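Local coordinates for competence protein PILN (Thermus thermophilus, PDB 4BHQ) that probably helps assemble the inner-membrane platform that initiates type IV pilus biogenesis, through a periplasmic domain that forms a dimer, at residues R76-R81 against V104-Q109; F131-Q136 against F149-G154; F60-P65 against E72-S77; Q109-S114 against E142-Y147. One frame throughout, in Å; residues are numbered along the deposited sequence.

Overall arrangement
Contacts 1, 2 and 4 knit the four-stranded antiparallel sheet, whose strand order is 73-82, 102-112, 146-156, 131-141. Contact 1 joins the first two strands, contact 2 the last two, and contact 4 the central pair near the 142-145 turn. Contact 3 instead ties helix 53-63 to strand 73-82, mainly through one side-chain amide bound to backbone atoms. Contacts 1 and 2 are the more central and combine backbone ladders with an apolar face; both touch the second subunit, as does contact 3. Contact 4, the most peripheral, its centre about 15 Å from the chain's, touches no other chain and relies on a short ladder plus charge. Its E111 also pairs with R76, shared by contacts 1 and 3.

Contact 1 of 4, residues R76-R81 against V104-Q109; sequences RSVSAR and VEFALQ
S77, S79 and R81 face Q109, A107 and E105 as the hydrogen-bonded pairs of two antiparallel strands, whose axes approach to 4.5 Å with 162° between their directions. S79 N, for example, donates to A107 O at 2.9 Å. At the corner the ladder slips into a classic beta bulge: R76 N (2.8 Å) and S77 N (3.2 Å) both reach Q109 O, from the same face of its plane.

One face of the ladder is apolar. The small methyl CB of A80 comes within 3.6 Å of F106 CE1, and V78 CG1 lies alongside L108 CD2 at 3.8 Å. The other face is mostly polar, with water joining S79 OG to E105 O. Here R81, its CG set between backbone N and carbonyl carbon (chi1 72°) and its chain extended beyond, runs beside E105. Its NE and NH2 (3.1 Å) both grip E105 OE1 from above the carboxylate plane; NH2 also serves E87, while E105 OE2 bonds to Y97. A methionine in place of R81 would probably leave E105 OE1 and E87 without this shared positive mate.

Around the pair, V78 packs on L57 of helix 53-63, strand 146-156 bonds to the far edge of 104-109, and F60 of the second subunit stacks on F106.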
loop_
_atom_site.group_PDB
_atom_site.type_symbol
_atom_site.label_atom_id
_atom_site.label_comp_id
_atom_site.label_asym_id
_atom_site.label_seq_id
_atom_site.Cartn_x
_atom_site.Cartn_y
_atom_site.Cartn_z
ATOM N N ARG A 76 -9.929 -1.646 0.539
ATOM C CA ARG A 76 -10.843 -0.942 -0.325
ATOM C C ARG A 76 -10.590 0.540 -0.283
ATOM O O ARG A 76 -10.951 1.303 -1.228
ATOM C CB ARG A 76 -12.315 -1.206 0.093
ATOM C CG ARG A 76 -12.666 -2.656 -0.039
ATOM C CD ARG A 76 -12.561 -3.012 -1.601
ATOM N NE ARG A 76 -12.801 -4.439 -1.749
ATOM C CZ ARG A 76 -12.310 -5.177 -2.718
ATOM N NH1 ARG A 76 -11.503 -4.592 -3.664
ATOM N NH2 ARG A 76 -12.674 -6.422 -2.776
ATOM N N SER A 77 -9.992 0.996 0.811
ATOM C CA SER A 77 -9.640 2.414 0.915
ATOM C C SER A 77 -8.517 2.555 1.887
ATOM O O SER A 77 -8.532 1.959 2.968
ATOM C CB SER A 77 -10.874 3.258 1.371
ATOM O OG SER A 77 -10.455 4.626 1.498
ATOM N N VAL A 78 -7.502 3.305 1.498
ATOM C CA VAL A 78 -6.406 3.605 2.413
ATOM C C VAL A 78 -6.114 5.100 2.317
ATOM O O VAL A 78 -5.516 5.566 1.313
ATOM C CB VAL A 78 -5.119 2.840 2.017
ATOM C CG1 VAL A 78 -3.973 3.256 2.946
ATOM C CG2 VAL A 78 -5.325 1.290 2.029
ATOM N N SER A 79 -6.494 5.856 3.338
ATOM C CA SER A 79 -6.294 7.318 3.314
ATOM C C SER A 79 -5.216 7.631 4.336
ATOM O O SER A 79 -5.084 6.966 5.333
ATOM C CB SER A 79 -7.603 8.067 3.674
ATOM O OG SER A 79 -7.672 8.227 5.096
ATOM N N ALA A 80 -4.384 8.601 4.072
ATOM C CA ALA A 80 -3.294 8.963 4.967
ATOM C C ALA A 80 -3.457 10.418 5.361
ATOM O O ALA A 80 -3.989 11.207 4.593
ATOM C CB ALA A 80 -1.961 8.755 4.229
ATOM N N ARG A 81 -2.984 10.784 6.553
ATOM C CA ARG A 81 -2.952 12.195 6.905
ATOM C C ARG A 81 -1.853 12.423 7.933
ATOM O O ARG A 81 -1.553 11.543 8.716
ATOM C CB ARG A 81 -4.305 12.700 7.439
ATOM C CG ARG A 81 -4.635 12.190 8.847
ATOM C CD ARG A 81 -5.975 12.783 9.343
ATOM N NE ARG A 81 -6.348 12.245 10.631
ATOM C CZ ARG A 81 -6.282 12.930 11.761
ATOM N NH1 ARG A 81 -5.890 14.215 11.761
ATOM N NH2 ARG A 81 -6.575 12.326 12.875
ATOM N N VAL A 104 1.856 10.062 11.447
ATOM C CA VAL A 104 0.944 9.882 10.342
ATOM C C VAL A 104 -0.156 8.856 10.684
ATOM O O VAL A 104 0.096 7.853 11.339
ATOM C CB VAL A 104 1.708 9.434 9.061
ATOM C CG1 VAL A 104 0.750 8.889 8.047
ATOM C CG2 VAL A 104 2.454 10.662 8.455
ATOM N N GLU A 105 -1.363 9.123 10.231
ATOM C CA GLU A 105 -2.444 8.168 10.447
ATOM C C GLU A 105 -3.050 7.709 9.135
ATOM O O GLU A 105 -3.379 8.544 8.264
ATOM C CB GLU A 105 -3.569 8.840 11.285
ATOM C CG GLU A 105 -4.653 7.884 11.689
ATOM C CD GLU A 105 -5.716 8.575 12.583
ATOM O OE1 GLU A 105 -6.512 9.351 12.071
ATOM O OE2 GLU A 105 -5.718 8.278 13.778
ATOM N N PHE A 106 -3.260 6.398 9.038
ATOM C CA PHE A 106 -3.917 5.791 7.870
ATOM C C PHE A 106 -5.298 5.333 8.271
ATOM O O PHE A 106 -5.431 4.603 9.245
ATOM C CB PHE A 106 -3.120 4.565 7.402
ATOM C CG PHE A 106 -1.813 4.924 6.758
ATOM C CD1 PHE A 106 -1.750 5.216 5.430
ATOM C CD2 PHE A 106 -0.641 4.908 7.507
ATOM C CE1 PHE A 106 -0.531 5.534 4.798
ATOM C CE2 PHE A 106 0.584 5.215 6.884
ATOM C CZ PHE A 106 0.618 5.566 5.537
ATOM N N ALA A 107 -6.316 5.785 7.558
ATOM C CA ALA A 107 -7.662 5.239 7.763
ATOM C C ALA A 107 -7.972 4.173 6.722
ATOM O O ALA A 107 -7.835 4.417 5.502
ATOM C CB ALA A 107 -8.686 6.381 7.695
ATOM N N LEU A 108 -8.393 3.008 7.194
ATOM C CA LEU A 108 -8.523 1.796 6.383
ATOM C C LEU A 108 -9.945 1.262 6.356
ATOM O O LEU A 108 -10.572 1.073 7.447
ATOM C CB LEU A 108 -7.613 0.670 6.977
ATOM C CG LEU A 108 -6.126 0.961 7.229
ATOM C CD1 LEU A 108 -5.380 -0.290 7.744
ATOM C CD2 LEU A 108 -5.434 1.433 5.906
ATOM N N GLN A 109 -10.422 0.977 5.157
ATOM C CA GLN A 109 -11.659 0.163 4.973
ATOM C C GLN A 109 -11.193 -1.062 4.254
ATOM O O GLN A 109 -10.429 -0.969 3.239
ATOM C CB GLN A 109 -12.675 0.897 4.112
ATOM C CG GLN A 109 -13.094 2.201 4.690
ATOM C CD GLN A 109 -13.959 1.987 5.911
ATOM O OE1 GLN A 109 -14.709 1.007 5.940
ATOM N NE2 GLN A 109 -13.816 2.848 6.942
HETATM O O HOH W 1 -10.176 5.119 4.208
HETATM O O HOH W 2 -6.062 9.222 7.375
#

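Contact 2 of 4, residues F131-Q136 against F149-G154; sequences FGIEFQ and FSARVG
The hairpin of strands 131-141 and 146-156 brings F131-Q136 against F149-G154, with axes 4.6 Å apart and directions at 164°. G132 with G154 and E134 with R152 are its hydrogen-bonded pairs; E134 N to R152 O measures 2.7 Å. I133 faces V153 in a non-hydrogen-bonded pair. With CG1 anti to the backbone N (chi1 -176°), I133 extends CD1 to within 3.9 Å of V153 CG2 and 4.1 Å of A151 CB. Beta-branched residues suit such extended positions, and V153 CG1 in turn meets the edge of the F131 ring at CD2, 3.7 Å away. Replacing I133 with an alanine would probably open a gap beside V153 and A151 and uncover part of I122 and F125.

The other face is polar. E134 and R152 lie side by side as a salt bridge, although the positions of their end atoms are doubtful. Q136 crosses R152 at about a right angle, its NE2 lying 3.2 Å above one face of the guanidinium without bonding to NE.

With I133 and F135 against helix 115-124 and E134, R152 and Q136 on the reverse, this is an amphipathic antiparallel hairpin supplying the outermost strand, within this chain, of a helix-backed sheet.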
loop_
_atom_site.group_PDB
_atom_site.type_symbol
_atom_site.label_atom_id
_atom_site.label_comp_id
_atom_site.label_asym_id
_atom_site.label_seq_id
_atom_site.Cartn_x
_atom_site.Cartn_y
_atom_site.Cartn_z
ATOM N N PHE A 131 4.263 1.242 15.052
ATOM C CA PHE A 131 2.845 1.253 14.698
ATOM C C PHE A 131 1.927 1.040 15.873
ATOM O O PHE A 131 2.310 0.424 16.852
ATOM C CB PHE A 131 2.551 0.117 13.668
ATOM C CG PHE A 131 3.228 0.334 12.342
ATOM C CD1 PHE A 131 4.511 -0.136 12.144
ATOM C CD2 PHE A 131 2.598 1.051 11.331
ATOM C CE1 PHE A 131 5.163 0.114 10.938
ATOM C CE2 PHE A 131 3.243 1.260 10.105
ATOM C CZ PHE A 131 4.546 0.793 9.936
ATOM N N GLY A 132 0.722 1.625 15.781
ATOM C CA GLY A 132 -0.383 1.301 16.659
ATOM C C GLY A 132 -1.576 1.090 15.741
ATOM O O GLY A 132 -1.559 1.512 14.565
ATOM N N ILE A 133 -2.611 0.455 16.257
ATOM C CA ILE A 133 -3.842 0.279 15.474
ATOM C C ILE A 133 -5.049 0.542 16.381
ATOM O O ILE A 133 -5.057 0.124 17.561
ATOM C CB ILE A 133 -3.868 -1.107 14.812
ATOM C CG1 ILE A 133 -5.111 -1.245 13.918
ATOM C CG2 ILE A 133 -3.783 -2.226 15.867
ATOM C CD1 ILE A 133 -5.091 -2.387 12.910
ATOM N N GLU A 134 -6.043 1.248 15.864
ATOM C CA GLU A 134 -7.347 1.278 16.528
ATOM C C GLU A 134 -8.366 0.605 15.662
ATOM O O GLU A 134 -8.733 1.138 14.605
ATOM C CB GLU A 134 -7.755 2.717 16.892
ATOM C CG GLU A 134 -9.150 2.728 17.497
ATOM C CD GLU A 134 -9.404 3.907 18.436
ATOM O OE1 GLU A 134 -9.768 5.000 17.937
ATOM O OE2 GLU A 134 -9.263 3.695 19.671
ATOM N N PHE A 135 -8.776 -0.595 16.084
ATOM C CA PHE A 135 -9.798 -1.392 15.399
ATOM C C PHE A 135 -11.182 -0.811 15.641
ATOM O O PHE A 135 -11.640 -0.818 16.782
ATOM C CB PHE A 135 -9.662 -2.828 15.902
ATOM C CG PHE A 135 -10.766 -3.767 15.385
ATOM C CD1 PHE A 135 -10.990 -3.911 14.035
ATOM C CD2 PHE A 135 -11.599 -4.451 16.301
ATOM C CE1 PHE A 135 -11.954 -4.779 13.573
ATOM C CE2 PHE A 135 -12.587 -5.292 15.845
ATOM C CZ PHE A 135 -12.760 -5.463 14.465
ATOM N N GLN A 136 -11.868 -0.321 14.584
ATOM C CA GLN A 136 -13.155 0.344 14.762
ATOM C C GLN A 136 -14.289 -0.663 14.722
ATOM O O GLN A 136 -15.303 -0.504 15.367
ATOM C CB GLN A 136 -13.399 1.430 13.664
ATOM C CG GLN A 136 -12.294 2.508 13.674
ATOM C CD GLN A 136 -12.394 3.493 12.461
ATOM O OE1 GLN A 136 -12.491 3.068 11.281
ATOM N NE2 GLN A 136 -12.358 4.804 12.754
ATOM N N PHE A 149 -14.321 -4.518 7.376
ATOM C CA PHE A 149 -13.804 -3.998 8.608
ATOM C C PHE A 149 -13.308 -2.599 8.401
ATOM O O PHE A 149 -13.062 -2.152 7.236
ATOM C CB PHE A 149 -12.694 -4.904 9.235
ATOM C CG PHE A 149 -11.338 -4.863 8.489
ATOM C CD1 PHE A 149 -11.097 -5.683 7.405
ATOM C CD2 PHE A 149 -10.341 -3.936 8.899
ATOM C CE1 PHE A 149 -9.877 -5.673 6.702
ATOM C CE2 PHE A 149 -9.093 -3.910 8.235
ATOM C CZ PHE A 149 -8.853 -4.810 7.129
ATOM N N SER A 150 -13.153 -1.884 9.500
ATOM C CA SER A 150 -12.478 -0.596 9.489
ATOM C C SER A 150 -11.566 -0.417 10.640
ATOM O O SER A 150 -11.796 -0.930 11.767
ATOM C CB SER A 150 -13.504 0.567 9.395
ATOM O OG SER A 150 -14.201 0.687 10.614
ATOM N N ALA A 151 -10.480 0.299 10.365
ATOM C CA ALA A 151 -9.428 0.501 11.340
ATOM C C ALA A 151 -8.658 1.765 11.017
ATOM O O ALA A 151 -8.603 2.215 9.865
ATOM C CB ALA A 151 -8.466 -0.718 11.380
ATOM N N ARG A 152 -8.009 2.312 12.036
ATOM C CA ARG A 152 -7.023 3.388 11.856
ATOM C C ARG A 152 -5.647 2.848 12.310
ATOM O O ARG A 152 -5.574 2.231 13.360
ATOM C CB ARG A 152 -7.433 4.621 12.681
ATOM C CG ARG A 152 -8.555 5.404 11.972
ATOM C CD ARG A 152 -9.130 6.561 12.871
ATOM N NE ARG A 152 -9.634 5.933 14.096
ATOM C CZ ARG A 152 -10.270 6.524 15.092
ATOM N NH1 ARG A 152 -10.483 7.838 15.069
ATOM N NH2 ARG A 152 -10.691 5.773 16.123
ATOM N N VAL A 153 -4.602 3.082 11.487
ATOM C CA VAL A 153 -3.218 2.717 11.845
ATOM C C VAL A 153 -2.369 3.975 12.078
ATOM O O VAL A 153 -2.300 4.849 11.205
ATOM C CB VAL A 153 -2.565 1.787 10.780
ATOM C CG1 VAL A 153 -1.041 1.723 10.943
ATOM C CG2 VAL A 153 -3.150 0.369 10.915
ATOM N N GLY A 154 -1.695 4.052 13.239
ATOM C CA GLY A 154 -0.843 5.206 13.510
ATOM C C GLY A 154 0.634 4.796 13.307
ATOM O O GLY A 154 1.019 3.689 13.587
HETATM O O HOH W 3 -11.311 4.014 9.005
#

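Contact 3 of 4, residues F60-P65 against E72-S77; sequences FINQIP and EVALRS
The side-chain amide of N62 imitates a neighbouring strand, bonding to both the N and the O of L75. It does so where the end of helix 53-63 lies beside strand 73-82, an outermost strand of the sheet within the chain, in the PilN dimerization domain. N62 CG lies anti to the carbonyl carbon (chi1 -70°), which carries the amide toward the strand. N62 OD1 accepts from L75 N at 2.8 Å, the donor lying in the carbonyl plane on a lone pair. N62 ND2 donates to L75 O at 2.7 Å, again on an in-plane lone pair. Asparagine suits the place because one short, flat group offers both an acceptor and a donor. Two bonds to a single residue hold the amide against turning and satisfy both polar atoms of L75.

Beside these bonds is an apolar contact between buried residues: I61 CG2 meets L75 CD1 at 4.1 Å, and L75 also packs on A58. F60 faces the second subunit instead, where its ring stacks on F106 of that chain and meets F125 there.

A water adds a further link to the strand, donating to N62 OD1 at 2.7 Å and to V73 O at 3.0 Å.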
loop_
_atom_site.group_PDB
_atom_site.type_symbol
_atom_site.label_atom_id
_atom_site.label_comp_id
_atom_site.label_asym_id
_atom_site.label_seq_id
_atom_site.Cartn_x
_atom_site.Cartn_y
_atom_site.Cartn_z
ATOM N N PHE A 60 -3.393 -0.763 -5.549
ATOM C CA PHE A 60 -1.932 -1.061 -5.680
ATOM C C PHE A 60 -1.491 -2.052 -4.637
ATOM O O PHE A 60 -0.805 -3.056 -4.926
ATOM C CB PHE A 60 -1.117 0.264 -5.508
ATOM C CG PHE A 60 0.380 0.014 -5.347
ATOM C CD1 PHE A 60 1.145 -0.483 -6.439
ATOM C CD2 PHE A 60 0.992 0.149 -4.106
ATOM C CE1 PHE A 60 2.524 -0.797 -6.263
ATOM C CE2 PHE A 60 2.339 -0.145 -3.944
ATOM C CZ PHE A 60 3.106 -0.623 -5.032
ATOM N N ILE A 61 -1.893 -1.816 -3.375
ATOM C CA ILE A 61 -1.530 -2.736 -2.301
ATOM C C ILE A 61 -2.108 -4.134 -2.513
ATOM O O ILE A 61 -1.411 -5.118 -2.321
ATOM C CB ILE A 61 -1.957 -2.177 -0.936
ATOM C CG1 ILE A 61 -1.105 -0.857 -0.667
ATOM C CG2 ILE A 61 -1.686 -3.266 0.149
ATOM C CD1 ILE A 61 -1.573 -0.047 0.558
ATOM N N ASN A 62 -3.356 -4.216 -2.978
ATOM C CA ASN A 62 -3.956 -5.505 -3.223
ATOM C C ASN A 62 -3.288 -6.246 -4.375
ATOM O O ASN A 62 -3.423 -7.487 -4.479
ATOM C CB ASN A 62 -5.461 -5.339 -3.581
ATOM C CG ASN A 62 -6.299 -4.891 -2.410
ATOM O OD1 ASN A 62 -5.879 -4.985 -1.237
ATOM N ND2 ASN A 62 -7.450 -4.325 -2.708
ATOM N N GLN A 63 -2.607 -5.503 -5.273
ATOM C CA GLN A 63 -1.939 -6.162 -6.430
ATOM C C GLN A 63 -0.582 -6.811 -6.078
ATOM O O GLN A 63 -0.038 -7.654 -6.829
ATOM C CB GLN A 63 -1.809 -5.156 -7.563
ATOM C CG GLN A 63 -1.546 -5.783 -8.917
ATOM C CD GLN A 63 -2.715 -6.650 -9.399
ATOM O OE1 GLN A 63 -3.864 -6.482 -8.960
ATOM N NE2 GLN A 63 -2.424 -7.546 -10.318
ATOM N N ILE A 64 0.011 -6.379 -4.964
ATOM C CA ILE A 64 1.293 -6.911 -4.540
ATOM C C ILE A 64 1.149 -8.394 -4.284
ATOM O O ILE A 64 0.315 -8.800 -3.536
ATOM C CB ILE A 64 1.828 -6.157 -3.295
ATOM C CG1 ILE A 64 2.086 -4.676 -3.631
ATOM C CG2 ILE A 64 3.087 -6.829 -2.768
ATOM C CD1 ILE A 64 2.411 -3.860 -2.392
ATOM N N PRO A 65 1.982 -9.245 -4.949
ATOM C CA PRO A 65 1.655 -10.683 -4.883
ATOM C C PRO A 65 1.992 -11.282 -3.575
ATOM O O PRO A 65 3.034 -10.914 -2.979
ATOM C CB PRO A 65 2.522 -11.321 -6.035
ATOM C CG PRO A 65 3.663 -10.319 -6.187
ATOM C CD PRO A 65 3.066 -8.967 -5.926
ATOM N N GLU A 72 -5.683 -12.662 1.777
ATOM C CA GLU A 72 -6.635 -12.939 2.834
ATOM C C GLU A 72 -7.285 -11.677 3.409
ATOM O O GLU A 72 -8.336 -11.761 4.023
ATOM C CB GLU A 72 -6.025 -13.849 3.942
ATOM C CG GLU A 72 -4.780 -13.285 4.644
ATOM C CD GLU A 72 -4.392 -14.120 5.893
ATOM O OE1 GLU A 72 -4.745 -15.335 5.926
ATOM O OE2 GLU A 72 -3.825 -13.551 6.865
ATOM N N VAL A 73 -6.621 -10.550 3.230
ATOM C CA VAL A 73 -7.142 -9.213 3.521
ATOM C C VAL A 73 -7.001 -8.303 2.305
ATOM O O VAL A 73 -5.880 -8.056 1.785
ATOM C CB VAL A 73 -6.447 -8.579 4.722
ATOM C CG1 VAL A 73 -6.890 -7.118 4.882
ATOM C CG2 VAL A 73 -6.816 -9.375 6.001
ATOM N N ALA A 74 -8.132 -7.826 1.809
ATOM C CA ALA A 74 -8.103 -6.868 0.677
ATOM C C ALA A 74 -8.493 -5.499 1.149
ATOM O O ALA A 74 -9.528 -5.330 1.836
ATOM C CB ALA A 74 -9.044 -7.362 -0.413
ATOM N N LEU A 75 -7.718 -4.479 0.768
ATOM C CA LEU A 75 -8.089 -3.134 1.164
ATOM C C LEU A 75 -8.995 -2.496 0.100
ATOM O O LEU A 75 -8.809 -2.706 -1.086
ATOM C CB LEU A 75 -6.814 -2.303 1.493
ATOM C CG LEU A 75 -5.954 -2.989 2.617
ATOM C CD1 LEU A 75 -4.633 -2.305 2.779
ATOM C CD2 LEU A 75 -6.728 -2.857 3.947
ATOM N N ARG A 76 -9.929 -1.646 0.539
ATOM C CA ARG A 76 -10.843 -0.942 -0.325
ATOM C C ARG A 76 -10.590 0.540 -0.283
ATOM O O ARG A 76 -10.951 1.303 -1.228
ATOM C CB ARG A 76 -12.315 -1.206 0.093
ATOM C CG ARG A 76 -12.666 -2.656 -0.039
ATOM C CD ARG A 76 -12.561 -3.012 -1.601
ATOM N NE ARG A 76 -12.801 -4.439 -1.749
ATOM C CZ ARG A 76 -12.310 -5.177 -2.718
ATOM N NH1 ARG A 76 -11.503 -4.592 -3.664
ATOM N NH2 ARG A 76 -12.674 -6.422 -2.776
ATOM N N SER A 77 -9.992 0.996 0.811
ATOM C CA SER A 77 -9.640 2.414 0.915
ATOM C C SER A 77 -8.517 2.555 1.887
ATOM O O SER A 77 -8.532 1.959 2.968
ATOM C CB SER A 77 -10.874 3.258 1.371
ATOM O OG SER A 77 -10.455 4.626 1.498
HETATM O O HOH W 4 -4.245 -5.871 0.659
#

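Contact 4 of 4, residues Q109-S114 against E142-Y147; sequences QGEALS and EGRGLY
A112 and Y147 form the tight part of this contact, a hydrogen-bonded antiparallel pair. A112 N reaches Y147 O at 2.7 Å, and Y147 N returns to A112 O at 2.9 Å, each donor in its acceptor's carbonyl plane. A112 O also presses on L146 CB at 3.3 Å, while E111 CA gives a CA-H...O contact to Y147 O at 3.0 Å. The Y147 ring turns its edge to A112 O and extends past it, with its CD1 3.9 Å from S114 C. S114 is the N-cap of the next helix, its OG capping A117 N.

Beyond this pair the backbone bonds between the segments stop, and R144 links them on the exposed side, its chain bent at chi3 (-67°) to turn the guanidinium to E111. R144 NH1 donates to E111 OE2 at 2.7 Å, nearly straight at 172°. The oxygen lies in the guanidinium plane, but NH1 stands above the carboxylate, the two planes being 79° apart. L146 CD1 covers one guanidinium face, 3.5 Å above its centre. D141 pairs with R144 NE, and R76 also binds E111 OE2, so two arginines share one carboxylate oxygen.

G145, at a positive phi that glycine adopts easily, and L146 both face D141: a G1 beta bulge, closing the hairpin between strands 131-141 and 146-156.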
loop_
_atom_site.group_PDB
_atom_site.type_symbol
_atom_site.label_atom_id
_atom_site.label_comp_id
_atom_site.label_asym_id
_atom_site.label_seq_id
_atom_site.Cartn_x
_atom_site.Cartn_y
_atom_site.Cartn_z
ATOM N N GLN A 109 -10.422 0.977 5.157
ATOM C CA GLN A 109 -11.659 0.163 4.973
ATOM C C GLN A 109 -11.193 -1.062 4.254
ATOM O O GLN A 109 -10.429 -0.969 3.239
ATOM C CB GLN A 109 -12.675 0.897 4.112
ATOM C CG GLN A 109 -13.094 2.201 4.690
ATOM C CD GLN A 109 -13.959 1.987 5.911
ATOM O OE1 GLN A 109 -14.709 1.007 5.940
ATOM N NE2 GLN A 109 -13.816 2.848 6.942
ATOM N N GLY A 110 -11.619 -2.226 4.705
ATOM C CA GLY A 110 -11.175 -3.461 4.058
ATOM C C GLY A 110 -12.107 -4.643 4.196
ATOM O O GLY A 110 -13.238 -4.528 4.722
ATOM N N GLU A 111 -11.631 -5.784 3.775
ATOM C CA GLU A 111 -12.374 -7.037 3.749
ATOM C C GLU A 111 -11.344 -8.091 4.159
ATOM O O GLU A 111 -10.211 -8.047 3.660
ATOM C CB GLU A 111 -12.771 -7.428 2.336
ATOM C CG GLU A 111 -13.574 -6.433 1.642
ATOM C CD GLU A 111 -13.787 -6.811 0.220
ATOM O OE1 GLU A 111 -13.119 -7.781 -0.248
ATOM O OE2 GLU A 111 -14.626 -6.154 -0.404
ATOM N N ALA A 112 -11.774 -9.033 5.001
ATOM C CA ALA A 112 -10.937 -10.117 5.489
ATOM C C ALA A 112 -11.653 -11.417 5.165
ATOM O O ALA A 112 -12.900 -11.553 5.355
ATOM C CB ALA A 112 -10.675 -9.974 6.973
ATOM N N LEU A 113 -10.909 -12.379 4.626
ATOM C CA LEU A 113 -11.465 -13.656 4.206
ATOM C C LEU A 113 -12.067 -14.451 5.411
ATOM O O LEU A 113 -12.971 -15.248 5.245
ATOM C CB LEU A 113 -10.375 -14.490 3.546
ATOM C CG LEU A 113 -10.687 -15.825 2.877
ATOM C CD1 LEU A 113 -11.723 -15.685 1.784
ATOM C CD2 LEU A 113 -9.429 -16.491 2.315
ATOM N N SER A 114 -11.518 -14.277 6.592
ATOM C CA SER A 114 -11.957 -15.050 7.755
ATOM C C SER A 114 -11.705 -14.176 8.952
ATOM O O SER A 114 -10.932 -13.184 8.856
ATOM C CB SER A 114 -11.134 -16.352 7.864
ATOM O OG SER A 114 -9.793 -16.067 8.201
ATOM N N GLU A 142 -22.950 -11.517 4.844
ATOM C CA GLU A 142 -23.477 -12.897 4.589
ATOM C C GLU A 142 -23.779 -13.103 3.095
ATOM O O GLU A 142 -23.946 -14.192 2.679
ATOM C CB GLU A 142 -24.770 -13.116 5.366
ATOM C CG GLU A 142 -24.525 -12.897 6.858
ATOM C CD GLU A 142 -25.749 -13.189 7.672
ATOM O OE1 GLU A 142 -26.036 -14.371 7.821
ATOM O OE2 GLU A 142 -26.432 -12.219 8.104
ATOM N N GLY A 143 -23.760 -12.025 2.290
ATOM C CA GLY A 143 -23.791 -12.177 0.835
ATOM C C GLY A 143 -22.492 -12.778 0.263
ATOM O O GLY A 143 -22.507 -13.401 -0.766
ATOM N N ARG A 144 -21.374 -12.585 0.939
ATOM C CA ARG A 144 -20.102 -13.021 0.416
ATOM C C ARG A 144 -19.402 -14.012 1.297
ATOM O O ARG A 144 -18.371 -14.606 0.891
ATOM C CB ARG A 144 -19.210 -11.802 0.187
ATOM C CG ARG A 144 -19.630 -10.930 -1.009
ATOM C CD ARG A 144 -18.641 -9.779 -1.187
ATOM N NE ARG A 144 -18.661 -8.796 -0.076
ATOM C CZ ARG A 144 -17.692 -7.870 0.066
ATOM N NH1 ARG A 144 -16.666 -7.837 -0.811
ATOM N NH2 ARG A 144 -17.723 -6.971 1.061
ATOM N N GLY A 145 -19.876 -14.163 2.533
ATOM C CA GLY A 145 -19.151 -15.029 3.519
ATOM C C GLY A 145 -17.759 -14.507 3.886
ATOM O O GLY A 145 -16.813 -15.271 4.045
ATOM N N LEU A 146 -17.622 -13.208 4.043
ATOM C CA LEU A 146 -16.353 -12.596 4.513
ATOM C C LEU A 146 -16.650 -11.354 5.355
ATOM O O LEU A 146 -17.789 -10.886 5.366
ATOM C CB LEU A 146 -15.468 -12.199 3.327
ATOM C CG LEU A 146 -16.084 -11.497 2.166
ATOM C CD1 LEU A 146 -16.288 -10.039 2.572
ATOM C CD2 LEU A 146 -15.185 -11.658 0.891
ATOM N N TYR A 147 -15.627 -10.759 5.952
ATOM C CA TYR A 147 -15.799 -9.645 6.853
ATOM C C TYR A 147 -15.384 -8.336 6.244
ATOM O O TYR A 147 -14.274 -8.242 5.691
ATOM C CB TYR A 147 -14.972 -9.846 8.146
ATOM C CG TYR A 147 -15.540 -10.949 8.955
ATOM C CD1 TYR A 147 -15.137 -12.283 8.726
ATOM C CD2 TYR A 147 -16.516 -10.681 9.940
ATOM C CE1 TYR A 147 -15.671 -13.342 9.478
ATOM C CE2 TYR A 147 -17.087 -11.736 10.675
ATOM C CZ TYR A 147 -16.663 -13.073 10.427
ATOM O OH TYR A 147 -17.186 -14.105 11.178
#